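Local coordinates for putative sugar binding protein (PDB 3KEZ) that probably binds sugars or other nutrients at the bacterial outer membrane as a calcium-containing member of the SusD family, at residues G29-M34 with I255-V260; R43-G48 with A330-I335; D53-V58 with L392-H397; G273-N276 with G280-D283. All coordinates share one frame; numbering follows the deposited sequence.

Contact 1: G29-M34 with I255-V260; sequences GIYSTM and ILFEIV
At the end of helix 20-34, Tyr31 and Met34 close on Phe257 and Ile259 of strand 255-259, one half of a small two-stranded antiparallel sheet. The strand is broken by a classic beta bulge, in which Leu256 and Phe257 share Ile335 of the partner strand 332-336 as their opposite number. Phe257 takes part in two of the three side-chain contacts. With CG anti to its backbone N (chi1 177°), its ring reaches toward the helix and inserts its outer end between two helical side chains. On the first, Tyr31 CE1 lies 3.7 Å from Phe257 CE1, and Phe257 CZ meets the tyrosine ring at its edge. On the second, the selenomethionine Met34 bends at chi3 (75°), which brings its methyl to the edge of the phenylalanine, Met34 CE to Phe257 CE2 at 3.8 Å. Two residues along the strand, Ile259 CD1 comes to 4.3 Å from Met34 CB, a looser touch. No hydrogen bond links the two segments. The tyrosine hydroxyl is held elsewhere, by Gln118 and the backbone N of Val193, so the ring is held through its OH, next to the CE1 corner that touches Phe257. With an alanine in place of Phe257, Tyr31 CE1 and Met34 CE would probably lose their shared neighbour, and the selenomethionine methyl would be left freer to turn. Met125 of helix 109-134 also touches both Met34 and Phe257. This is core packing of helices against a short bulged sheet within the largely helical SusD-family fold.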
loop_
_atom_site.group_PDB
_atom_site.type_symbol
_atom_site.label_atom_id
_atom_site.label_comp_id
_atom_site.label_asym_id
_atom_site.label_seq_id
_atom_site.Cartn_x
_atom_site.Cartn_y
_atom_site.Cartn_z
ATOM N N GLY A 29 -20.292 0.175 2.109
ATOM C CA GLY A 29 -19.892 1.352 2.870
ATOM C C GLY A 29 -18.398 1.390 3.141
ATOM O O GLY A 29 -17.768 2.443 3.018
ATOM N N ILE A 30 -17.825 0.231 3.497
ATOM C CA ILE A 30 -16.388 0.147 3.795
ATOM C C ILE A 30 -15.571 0.537 2.532
ATOM O O ILE A 30 -14.737 1.396 2.583
ATOM C CB ILE A 30 -15.995 -1.267 4.331
ATOM C CG1 ILE A 30 -16.506 -1.461 5.772
ATOM C CG2 ILE A 30 -14.507 -1.479 4.255
ATOM C CD1 ILE A 30 -16.791 -2.936 6.165
ATOM N N TYR A 31 -15.899 -0.059 1.390
ATOM C CA TYR A 31 -15.175 0.198 0.160
ATOM C C TYR A 31 -15.354 1.666 -0.214
ATOM O O TYR A 31 -14.403 2.310 -0.626
ATOM C CB TYR A 31 -15.655 -0.733 -0.969
ATOM C CG TYR A 31 -15.107 -2.148 -0.837
ATOM C CD1 TYR A 31 -13.730 -2.410 -0.963
ATOM C CD2 TYR A 31 -15.953 -3.220 -0.608
ATOM C CE1 TYR A 31 -13.219 -3.702 -0.852
ATOM C CE2 TYR A 31 -15.446 -4.550 -0.493
ATOM C CZ TYR A 31 -14.071 -4.766 -0.601
ATOM O OH TYR A 31 -13.568 -6.044 -0.484
ATOM N N SER A 32 -16.541 2.231 0.007
ATOM C CA SER A 32 -16.767 3.645 -0.320
ATOM C C SER A 32 -15.856 4.539 0.542
ATOM O O SER A 32 -15.249 5.503 0.035
ATOM C CB SER A 32 -18.248 4.018 -0.162
ATOM O OG SER A 32 -18.428 5.418 -0.232
ATOM N N THR A 33 -15.727 4.193 1.826
ATOM C CA THR A 33 -14.783 4.881 2.728
ATOM C C THR A 33 -13.323 4.775 2.263
ATOM O O THR A 33 -12.583 5.775 2.265
ATOM C CB THR A 33 -14.929 4.358 4.203
ATOM O OG1 THR A 33 -16.291 4.533 4.623
ATOM C CG2 THR A 33 -13.974 5.073 5.177
HETATM N N MSE A 34 -12.923 3.576 1.848
HETATM C CA MSE A 34 -11.568 3.345 1.354
HETATM C C MSE A 34 -11.249 4.148 0.114
HETATM O O MSE A 34 -10.079 4.431 -0.123
HETATM C CB MSE A 34 -11.365 1.851 1.016
HETATM C CG MSE A 34 -11.465 0.959 2.236
HETATM SE SE MSE A 34 -11.419 -0.907 1.865
HETATM C CE MSE A 34 -9.587 -0.998 1.518
ATOM N N ILE A 255 -3.769 -6.417 -11.627
ATOM C CA ILE A 255 -4.228 -5.820 -10.353
ATOM C C ILE A 255 -5.156 -6.773 -9.592
ATOM O O ILE A 255 -6.242 -7.131 -10.067
ATOM C CB ILE A 255 -4.944 -4.479 -10.509
ATOM C CG1 ILE A 255 -4.035 -3.439 -11.220
ATOM C CG2 ILE A 255 -5.419 -3.987 -9.101
ATOM C CD1 ILE A 255 -4.815 -2.261 -11.890
ATOM N N LEU A 256 -4.719 -7.140 -8.395
ATOM C CA LEU A 256 -5.399 -8.095 -7.555
ATOM C C LEU A 256 -6.373 -7.392 -6.608
ATOM O O LEU A 256 -7.342 -7.991 -6.124
ATOM C CB LEU A 256 -4.370 -8.913 -6.778
ATOM C CG LEU A 256 -3.302 -9.647 -7.592
ATOM C CD1 LEU A 256 -2.277 -10.416 -6.639
ATOM C CD2 LEU A 256 -3.931 -10.648 -8.589
ATOM N N PHE A 257 -6.107 -6.131 -6.304
ATOM C CA PHE A 257 -7.091 -5.318 -5.602
ATOM C C PHE A 257 -6.994 -3.895 -6.098
ATOM O O PHE A 257 -5.943 -3.244 -5.984
ATOM C CB PHE A 257 -6.912 -5.397 -4.090
ATOM C CG PHE A 257 -7.873 -4.514 -3.296
ATOM C CD1 PHE A 257 -9.222 -4.433 -3.630
ATOM C CD2 PHE A 257 -7.436 -3.846 -2.168
ATOM C CE1 PHE A 257 -10.095 -3.672 -2.895
ATOM C CE2 PHE A 257 -8.309 -3.062 -1.416
ATOM C CZ PHE A 257 -9.657 -2.983 -1.785
ATOM N N GLU A 258 -8.120 -3.439 -6.647
ATOM C CA GLU A 258 -8.252 -2.153 -7.316
ATOM C C GLU A 258 -9.262 -1.295 -6.527
ATOM O O GLU A 258 -10.330 -1.786 -6.158
ATOM C CB GLU A 258 -8.728 -2.395 -8.763
ATOM C CG GLU A 258 -8.771 -1.139 -9.626
ATOM C CD GLU A 258 -9.000 -1.404 -11.109
ATOM O OE1 GLU A 258 -9.716 -2.351 -11.488
ATOM O OE2 GLU A 258 -8.477 -0.620 -11.893
ATOM N N ILE A 259 -8.880 -0.058 -6.178
ATOM C CA ILE A 259 -9.843 0.939 -5.744
ATOM C C ILE A 259 -10.461 1.511 -7.019
ATOM O O ILE A 259 -9.735 2.043 -7.893
ATOM C CB ILE A 259 -9.233 2.090 -4.889
ATOM C CG1 ILE A 259 -8.506 1.561 -3.632
ATOM C CG2 ILE A 259 -10.296 3.134 -4.540
ATOM C CD1 ILE A 259 -9.382 0.747 -2.644
ATOM N N VAL A 260 -11.788 1.375 -7.133
ATOM C CA VAL A 260 -12.557 1.864 -8.279
ATOM C C VAL A 260 -13.146 3.248 -7.978
ATOM O O VAL A 260 -13.953 3.406 -7.055
ATOM C CB VAL A 260 -13.685 0.892 -8.663
ATOM C CG1 VAL A 260 -14.519 1.452 -9.831
ATOM C CG2 VAL A 260 -13.085 -0.484 -9.046
#

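Contact 2: R43-G48 with A330-I335; sequences RLVYYG and ANIPLI. With CA (calcium ion), chain C; EDO (1,2-ethanediol), chain G.
Val45 of helix 43-50 packs on Ile332 and Leu334 of strand 332-336, where a short helix touches the two-stranded antiparallel sheet through one valine. A single methyl makes the contact: Val45 CG2 stands 3.8 Å from Leu334 CD1 and 4.1 Å from Ile332 CG2. The valine and Ile332 run past each other in opposite directions, whereas Leu334 comes in at a slant. Val45 CG1 is anti to the backbone N (chi1 -173°), which leaves CG2 beside that N and directed at the strand.

Met272 and Tyr319 also touch the valine. On the strand, Pro333 is the centre of an inverse gamma turn, closed by a weak bond of 2.9 Å from Leu334 N to Ile332 O; this kink separates the two residues that touch Val45. At the start of the helix, the extended Arg43 holds a 1,2-ethanediol, probably from the crystallisation liquor, through NH1 to its O1 at 3.2 Å and NH2 to its O2 at 3.3 Å.

Just before Ile332 the chain leaves the calcium site, where Asn261, Gln322, Glu325, Asp329 and water are the other ligands. Glu258 accepts a hydrogen bond from Asn331 ND2, orienting the amide while Asn331 OD1 binds the calcium ion at 2.5 Å.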
loop_
_atom_site.group_PDB
_atom_site.type_symbol
_atom_site.label_atom_id
_atom_site.label_comp_id
_atom_site.label_asym_id
_atom_site.label_seq_id
_atom_site.Cartn_x
_atom_site.Cartn_y
_atom_site.Cartn_z
ATOM N N ARG A 43 -4.059 9.814 0.595
ATOM C CA ARG A 43 -3.107 9.942 1.707
ATOM C C ARG A 43 -2.463 8.662 2.134
ATOM O O ARG A 43 -1.269 8.679 2.438
ATOM C CB ARG A 43 -3.779 10.626 2.912
ATOM C CG ARG A 43 -4.029 12.087 2.630
ATOM C CD ARG A 43 -4.655 12.800 3.819
ATOM N NE ARG A 43 -4.878 14.209 3.534
ATOM C CZ ARG A 43 -5.575 15.030 4.308
ATOM N NH1 ARG A 43 -6.116 14.585 5.415
ATOM N NH2 ARG A 43 -5.744 16.298 3.956
ATOM N N LEU A 44 -3.226 7.548 2.129
ATOM C CA LEU A 44 -2.656 6.254 2.544
ATOM C C LEU A 44 -1.718 5.685 1.494
ATOM O O LEU A 44 -0.799 4.923 1.830
ATOM C CB LEU A 44 -3.741 5.227 2.942
ATOM C CG LEU A 44 -4.592 5.680 4.153
ATOM C CD1 LEU A 44 -5.696 4.680 4.371
ATOM C CD2 LEU A 44 -3.752 5.819 5.438
ATOM N N VAL A 45 -1.859 6.133 0.253
ATOM C CA VAL A 45 -0.970 5.689 -0.782
ATOM C C VAL A 45 0.298 6.508 -0.802
ATOM O O VAL A 45 1.382 5.958 -0.752
ATOM C CB VAL A 45 -1.660 5.641 -2.157
ATOM C CG1 VAL A 45 -0.727 5.005 -3.198
ATOM C CG2 VAL A 45 -2.967 4.800 -2.030
ATOM N N TYR A 46 0.194 7.834 -0.883
ATOM C CA TYR A 46 1.388 8.601 -1.106
ATOM C C TYR A 46 2.348 8.656 0.073
ATOM O O TYR A 46 3.511 8.995 -0.114
ATOM C CB TYR A 46 1.104 10.002 -1.642
ATOM C CG TYR A 46 0.444 11.034 -0.727
ATOM C CD1 TYR A 46 1.079 11.526 0.379
ATOM C CD2 TYR A 46 -0.763 11.591 -1.070
ATOM C CE1 TYR A 46 0.486 12.510 1.170
ATOM C CE2 TYR A 46 -1.374 12.564 -0.279
ATOM C CZ TYR A 46 -0.723 13.043 0.813
ATOM O OH TYR A 46 -1.305 14.035 1.578
ATOM N N TYR A 47 1.860 8.382 1.274
ATOM C CA TYR A 47 2.684 8.522 2.505
ATOM C C TYR A 47 4.065 7.867 2.338
ATOM O O TYR A 47 5.106 8.511 2.512
ATOM C CB TYR A 47 1.951 7.940 3.715
ATOM C CG TYR A 47 2.670 8.116 5.038
ATOM C CD1 TYR A 47 2.650 9.316 5.701
ATOM C CD2 TYR A 47 3.390 7.059 5.614
ATOM C CE1 TYR A 47 3.325 9.480 6.916
ATOM C CE2 TYR A 47 4.072 7.223 6.805
ATOM C CZ TYR A 47 4.008 8.406 7.468
ATOM O OH TYR A 47 4.650 8.533 8.675
ATOM N N GLY A 48 4.081 6.609 1.908
ATOM C CA GLY A 48 5.339 5.880 1.837
ATOM C C GLY A 48 6.262 6.305 0.694
ATOM O O GLY A 48 7.426 5.854 0.628
ATOM N N ALA A 330 -9.092 8.355 -11.763
ATOM C CA ALA A 330 -8.234 7.204 -11.988
ATOM C C ALA A 330 -8.371 6.250 -10.824
ATOM O O ALA A 330 -8.409 6.672 -9.643
ATOM C CB ALA A 330 -6.779 7.626 -12.157
ATOM N N ASN A 331 -8.445 4.965 -11.165
ATOM C CA ASN A 331 -8.436 3.882 -10.195
ATOM C C ASN A 331 -7.063 3.764 -9.569
ATOM O O ASN A 331 -6.077 4.221 -10.144
ATOM C CB ASN A 331 -8.824 2.547 -10.866
ATOM C CG ASN A 331 -10.301 2.517 -11.359
ATOM O OD1 ASN A 331 -11.054 3.458 -11.122
ATOM N ND2 ASN A 331 -10.707 1.414 -12.029
ATOM N N ILE A 332 -7.033 3.166 -8.383
ATOM C CA ILE A 332 -5.824 2.922 -7.622
ATOM C C ILE A 332 -5.443 1.438 -7.688
ATOM O O ILE A 332 -6.192 0.589 -7.232
ATOM C CB ILE A 332 -6.015 3.319 -6.139
ATOM C CG1 ILE A 332 -6.760 4.661 -6.044
ATOM C CG2 ILE A 332 -4.636 3.301 -5.434
ATOM C CD1 ILE A 332 -5.990 5.924 -6.554
ATOM N N PRO A 333 -4.308 1.111 -8.322
ATOM C CA PRO A 333 -3.844 -0.282 -8.389
ATOM C C PRO A 333 -3.155 -0.699 -7.089
ATOM O O PRO A 333 -1.943 -0.897 -7.066
ATOM C CB PRO A 333 -2.879 -0.250 -9.572
ATOM C CG PRO A 333 -2.248 1.094 -9.481
ATOM C CD PRO A 333 -3.346 2.031 -8.962
ATOM N N LEU A 334 -3.956 -0.882 -6.042
ATOM C CA LEU A 334 -3.456 -0.921 -4.679
ATOM C C LEU A 334 -2.588 -2.144 -4.368
ATOM O O LEU A 334 -1.601 -2.030 -3.670
ATOM C CB LEU A 334 -4.644 -0.844 -3.716
ATOM C CG LEU A 334 -4.351 -0.341 -2.317
ATOM C CD1 LEU A 334 -3.693 1.039 -2.392
ATOM C CD2 LEU A 334 -5.662 -0.314 -1.583
ATOM N N ILE A 335 -2.993 -3.302 -4.881
ATOM C CA ILE A 335 -2.235 -4.573 -4.819
ATOM C C ILE A 335 -2.122 -5.214 -6.232
ATOM O O ILE A 335 -3.126 -5.464 -6.920
ATOM C CB ILE A 335 -2.896 -5.625 -3.859
ATOM C CG1 ILE A 335 -3.077 -5.042 -2.446
ATOM C CG2 ILE A 335 -2.063 -6.964 -3.833
ATOM C CD1 ILE A 335 -3.877 -5.938 -1.498
HETATM CA CA CA C . -11.821 5.216 -12.748
HETATM C C1 EDO G . -8.637 17.981 6.843
HETATM O O1 EDO G . -7.919 16.751 6.967
HETATM C C2 EDO G . -7.864 18.919 5.926
HETATM O O2 EDO G . -6.448 18.702 6.087
HETATM O O HOH W 1 -13.341 3.414 -13.831
#

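Contact 3: D53-V58 with L392-H397; sequences DDMQAV and LVAEGH
Met55, a selenomethionine on strand 55-57, lays its side chain against Val393 and Ala394 in the type II beta turn that runs from Leu392 to Glu395. The contact between the segments is apolar throughout. Met55 CG lies 3.8 Å from Val393 CG2, where the two side chains cross at about a right angle. Farther out, Met55 SE rests on the alanine, 3.5 Å from both Ala394 CA and Ala394 CB, so the selenium touches main chain and side chain at once. Val393 takes part through one branch: CG2 is anti to its backbone N, while CG1 occupies the crowded position between N and the carbonyl carbon (chi1 64°).

Backbone bonding shapes the turn. Glu395 N donates to Leu392 O at 3.1 Å, and Ala394 takes the left-handed conformation of the third turn position (phi 76°). Asp49 accepts from Ala394 N, and Tyr319 bonds to Ala394 O, fixing both polar atoms of the residue under the selenium. On the strand, Gln56 NE2 folds back to Ala57 O at 3.2 Å, the carbonyl lying close to the amide plane of the glutamine.

Salt bridges lie at both segments. Asp54 forms a salt bridge with Arg389 and Asp53 with Arg398, tying the start of the strand segment to residues on either side of the turn in sequence, while Glu395 pairs with Lys318 and Arg336. The whole is strand-to-turn packing within the core, joining strand 55-57, through the side chain of Met55, to the connection between helices 381-392 and 398-403.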
loop_
_atom_site.group_PDB
_atom_site.type_symbol
_atom_site.label_atom_id
_atom_site.label_comp_id
_atom_site.label_asym_id
_atom_site.label_seq_id
_atom_site.Cartn_x
_atom_site.Cartn_y
_atom_site.Cartn_z
ATOM N N ASP A 53 13.031 8.428 -0.575
ATOM C CA ASP A 53 14.090 9.027 -1.376
ATOM C C ASP A 53 13.827 9.132 -2.889
ATOM O O ASP A 53 14.641 9.752 -3.590
ATOM C CB ASP A 53 15.432 8.279 -1.139
ATOM C CG ASP A 53 15.349 6.791 -1.407
ATOM O OD1 ASP A 53 14.237 6.241 -1.459
ATOM O OD2 ASP A 53 16.423 6.148 -1.496
ATOM N N ASP A 54 12.713 8.558 -3.366
ATOM C CA ASP A 54 12.469 8.383 -4.811
ATOM C C ASP A 54 11.399 9.314 -5.375
ATOM O O ASP A 54 11.375 9.573 -6.582
ATOM C CB ASP A 54 12.166 6.940 -5.135
ATOM C CG ASP A 54 13.365 6.024 -4.984
ATOM O OD1 ASP A 54 14.511 6.522 -4.956
ATOM O OD2 ASP A 54 13.166 4.766 -4.984
HETATM N N MSE A 55 10.612 9.905 -4.475
HETATM C CA MSE A 55 9.621 10.941 -4.790
HETATM C C MSE A 55 9.682 12.045 -3.754
HETATM O O MSE A 55 10.157 11.840 -2.632
HETATM C CB MSE A 55 8.194 10.353 -4.877
HETATM C CG MSE A 55 8.093 9.250 -5.935
HETATM SE SE MSE A 55 6.276 8.884 -6.384
HETATM C CE MSE A 55 5.927 10.584 -7.171
ATOM N N GLN A 56 9.197 13.223 -4.139
ATOM C CA GLN A 56 9.221 14.379 -3.263
ATOM C C GLN A 56 8.010 15.232 -3.555
ATOM O O GLN A 56 7.426 15.104 -4.616
ATOM C CB GLN A 56 10.478 15.208 -3.530
ATOM C CG GLN A 56 10.690 15.613 -4.984
ATOM C CD GLN A 56 11.845 16.522 -5.129
ATOM O OE1 GLN A 56 12.954 16.087 -5.400
ATOM N NE2 GLN A 56 11.613 17.805 -4.901
ATOM N N ALA A 57 7.672 16.126 -2.632
ATOM C CA ALA A 57 6.766 17.233 -2.930
ATOM C C ALA A 57 7.415 18.131 -3.964
ATOM O O ALA A 57 8.636 18.379 -3.925
ATOM C CB ALA A 57 6.466 18.037 -1.691
ATOM N N VAL A 58 6.606 18.623 -4.892
ATOM C CA VAL A 58 7.087 19.551 -5.910
ATOM C C VAL A 58 7.466 20.883 -5.284
ATOM O O VAL A 58 8.355 21.580 -5.773
ATOM C CB VAL A 58 6.034 19.721 -7.014
ATOM C CG1 VAL A 58 6.246 21.057 -7.773
ATOM C CG2 VAL A 58 6.088 18.496 -7.943
ATOM N N LEU A 392 7.518 -0.186 -7.983
ATOM C CA LEU A 392 6.434 0.247 -7.122
ATOM C C LEU A 392 6.422 1.753 -6.803
ATOM O O LEU A 392 5.700 2.195 -5.935
ATOM C CB LEU A 392 6.434 -0.580 -5.841
ATOM C CG LEU A 392 6.215 -2.107 -6.017
ATOM C CD1 LEU A 392 6.090 -2.784 -4.626
ATOM C CD2 LEU A 392 4.949 -2.401 -6.822
ATOM N N VAL A 393 7.229 2.526 -7.514
ATOM C CA VAL A 393 7.228 3.979 -7.395
ATOM C C VAL A 393 5.784 4.549 -7.546
ATOM O O VAL A 393 5.012 4.149 -8.462
ATOM C CB VAL A 393 8.249 4.622 -8.355
ATOM C CG1 VAL A 393 7.900 4.361 -9.824
ATOM C CG2 VAL A 393 8.411 6.098 -8.034
ATOM N N ALA A 394 5.420 5.399 -6.570
ATOM C CA ALA A 394 4.092 6.108 -6.495
ATOM C C ALA A 394 2.928 5.205 -6.042
ATOM O O ALA A 394 1.758 5.614 -6.105
ATOM C CB ALA A 394 3.752 6.852 -7.820
ATOM N N GLU A 395 3.262 3.998 -5.555
ATOM C CA GLU A 395 2.275 3.042 -5.034
ATOM C C GLU A 395 2.434 2.836 -3.519
ATOM O O GLU A 395 1.772 1.988 -2.950
ATOM C CB GLU A 395 2.326 1.693 -5.771
ATOM C CG GLU A 395 2.013 1.766 -7.282
ATOM C CD GLU A 395 2.328 0.490 -8.021
ATOM O OE1 GLU A 395 1.606 -0.517 -7.847
ATOM O OE2 GLU A 395 3.266 0.504 -8.834
ATOM N N GLY A 396 3.267 3.648 -2.869
ATOM C CA GLY A 396 3.237 3.766 -1.413
ATOM C C GLY A 396 4.129 2.858 -0.592
ATOM O O GLY A 396 3.878 2.678 0.630
ATOM N N HIS A 397 5.196 2.352 -1.213
ATOM C CA HIS A 397 6.102 1.378 -0.573
ATOM C C HIS A 397 7.477 1.879 -0.081
ATOM O O HIS A 397 8.007 1.359 0.915
ATOM C CB HIS A 397 6.353 0.253 -1.552
ATOM C CG HIS A 397 5.148 -0.590 -1.793
ATOM N ND1 HIS A 397 4.976 -1.832 -1.217
ATOM C CD2 HIS A 397 4.024 -0.346 -2.515
ATOM C CE1 HIS A 397 3.807 -2.325 -1.585
ATOM N NE2 HIS A 397 3.218 -1.451 -2.386
#

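Contact 4: G273-N276 with G280-D283; sequences GYLN and GYDD
Tyr274 and Leu275, closing helix 272-275, are met by the returning chain at Tyr281 and Asp283, with two main-chain hydrogen bonds between the segments. Tyr281 N donates to Tyr274 O at 2.8 Å, nearly straight (165°) but tilted out of the carbonyl plane. Asp283 N reaches Leu275 O at 3.1 Å and lies in that carbonyl's plane. Both carbonyls at the helix end are thereby engaged.

Two aromatic contacts follow one another. Gly280 CA sits over the face of the Tyr274 ring, 3.4 Å from its centroid, as a CH-pi contact. The edge of Tyr274 then points at the face of Tyr281 in a T-shaped pair, the planes at 86°. Gly280 has to be bare: a CB here would run into Tyr274 O. Replacing Tyr274 by an alanine would probably strip Gly280 CA of its pi partner and leave one face of Tyr281 without its edge-on neighbour.

Apolar packing completes the contact. Leu275 CD2 lies 3.6 Å from Asp283 CB, the two side chains side by side and pointing the same way; Asp283 CG is anti to its backbone N (chi1 -157°), which lays CB and CG alongside Leu275 CD2. The aspartate's oxygens bond to Arg63 N and Thr64 OG1, and Arg63 also makes a cation-pi contact with Tyr281. The loop thus folds back on helix 272-275 and leads straight into strand 284-286, the antiparallel partner of strand 55-57.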
loop_
_atom_site.group_PDB
_atom_site.type_symbol
_atom_site.label_atom_id
_atom_site.label_comp_id
_atom_site.label_asym_id
_atom_site.label_seq_id
_atom_site.Cartn_x
_atom_site.Cartn_y
_atom_site.Cartn_z
ATOM N N GLY A 273 -4.631 10.460 -8.887
ATOM C CA GLY A 273 -4.758 10.819 -10.281
ATOM C C GLY A 273 -4.530 12.298 -10.509
ATOM O O GLY A 273 -3.921 12.684 -11.506
ATOM N N TYR A 274 -5.031 13.125 -9.594
ATOM C CA TYR A 274 -4.836 14.574 -9.699
ATOM C C TYR A 274 -3.507 15.036 -9.069
ATOM O O TYR A 274 -2.926 16.021 -9.514
ATOM C CB TYR A 274 -6.005 15.308 -9.061
ATOM C CG TYR A 274 -6.395 16.602 -9.729
ATOM C CD1 TYR A 274 -7.119 16.617 -10.921
ATOM C CD2 TYR A 274 -6.071 17.819 -9.145
ATOM C CE1 TYR A 274 -7.492 17.838 -11.524
ATOM C CE2 TYR A 274 -6.434 19.023 -9.742
ATOM C CZ TYR A 274 -7.146 19.025 -10.913
ATOM O OH TYR A 274 -7.492 20.233 -11.452
ATOM N N LEU A 275 -3.008 14.347 -8.043
ATOM C CA LEU A 275 -1.747 14.808 -7.421
ATOM C C LEU A 275 -0.540 14.507 -8.317
ATOM O O LEU A 275 0.417 15.285 -8.366
ATOM C CB LEU A 275 -1.541 14.193 -6.036
ATOM C CG LEU A 275 -2.589 14.538 -4.965
ATOM C CD1 LEU A 275 -2.395 13.628 -3.759
ATOM C CD2 LEU A 275 -2.502 16.000 -4.596
ATOM N N ASN A 276 -0.622 13.419 -9.083
ATOM C CA ASN A 276 0.548 12.927 -9.831
ATOM C C ASN A 276 0.474 13.315 -11.282
ATOM O O ASN A 276 0.597 12.467 -12.143
ATOM C CB ASN A 276 0.632 11.388 -9.693
ATOM C CG ASN A 276 1.126 10.952 -8.310
ATOM O OD1 ASN A 276 2.326 10.697 -8.135
ATOM N ND2 ASN A 276 0.203 10.872 -7.318
ATOM N N GLY A 280 -2.976 18.284 -13.078
ATOM C CA GLY A 280 -3.736 18.201 -11.825
ATOM C C GLY A 280 -3.210 19.251 -10.854
ATOM O O GLY A 280 -3.247 20.441 -11.176
ATOM N N TYR A 281 -2.694 18.829 -9.695
ATOM C CA TYR A 281 -2.143 19.772 -8.702
ATOM C C TYR A 281 -0.601 19.902 -8.730
ATOM O O TYR A 281 -0.030 20.638 -7.919
ATOM C CB TYR A 281 -2.599 19.411 -7.269
ATOM C CG TYR A 281 -3.956 19.945 -6.850
ATOM C CD1 TYR A 281 -4.387 21.229 -7.210
ATOM C CD2 TYR A 281 -4.799 19.178 -6.053
ATOM C CE1 TYR A 281 -5.658 21.711 -6.827
ATOM C CE2 TYR A 281 -6.054 19.659 -5.660
ATOM C CZ TYR A 281 -6.472 20.917 -6.049
ATOM O OH TYR A 281 -7.710 21.363 -5.652
ATOM N N ASP A 282 0.072 19.223 -9.658
ATOM C CA ASP A 282 1.550 19.312 -9.757
ATOM C C ASP A 282 2.194 19.084 -8.382
ATOM O O ASP A 282 3.025 19.882 -7.924
ATOM C CB ASP A 282 1.993 20.665 -10.308
ATOM C CG ASP A 282 1.229 21.076 -11.568
ATOM O OD1 ASP A 282 0.102 21.559 -11.416
ATOM O OD2 ASP A 282 1.769 20.944 -12.690
ATOM N N ASP A 283 1.769 18.036 -7.707
ATOM C CA ASP A 283 1.936 17.996 -6.256
ATOM C C ASP A 283 3.155 17.173 -5.860
ATOM O O ASP A 283 3.950 17.593 -5.020
ATOM C CB ASP A 283 0.682 17.452 -5.598
ATOM C CG ASP A 283 0.557 17.886 -4.164
ATOM O OD1 ASP A 283 1.085 17.156 -3.295
ATOM O OD2 ASP A 283 -0.025 18.978 -3.924
#

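Overall arrangement
Contacts 1 and 2 share the sheet of strands 255-259 and 332-336, with centres 11 Å apart, and are joined by probable hydrogen bonds such as Ile259 N to Ile332 O (3.0 Å). Contact 2 holds calcium ligand Asn331; the side chain of Ile259 in contact 1 is about 9 Å from the ion, that of Tyr274 in contact 4 about 12 Å. Val45 CG1 carries contact 2 onto the turn of contact 3, 3.8 Å from Glu395 C. Tyr46 meets Leu275 of contact 4, which continues into contact 3 through Val58 N and Asp283 O. Contacts 1 and 3 do not touch, their centres lying 21 Å apart.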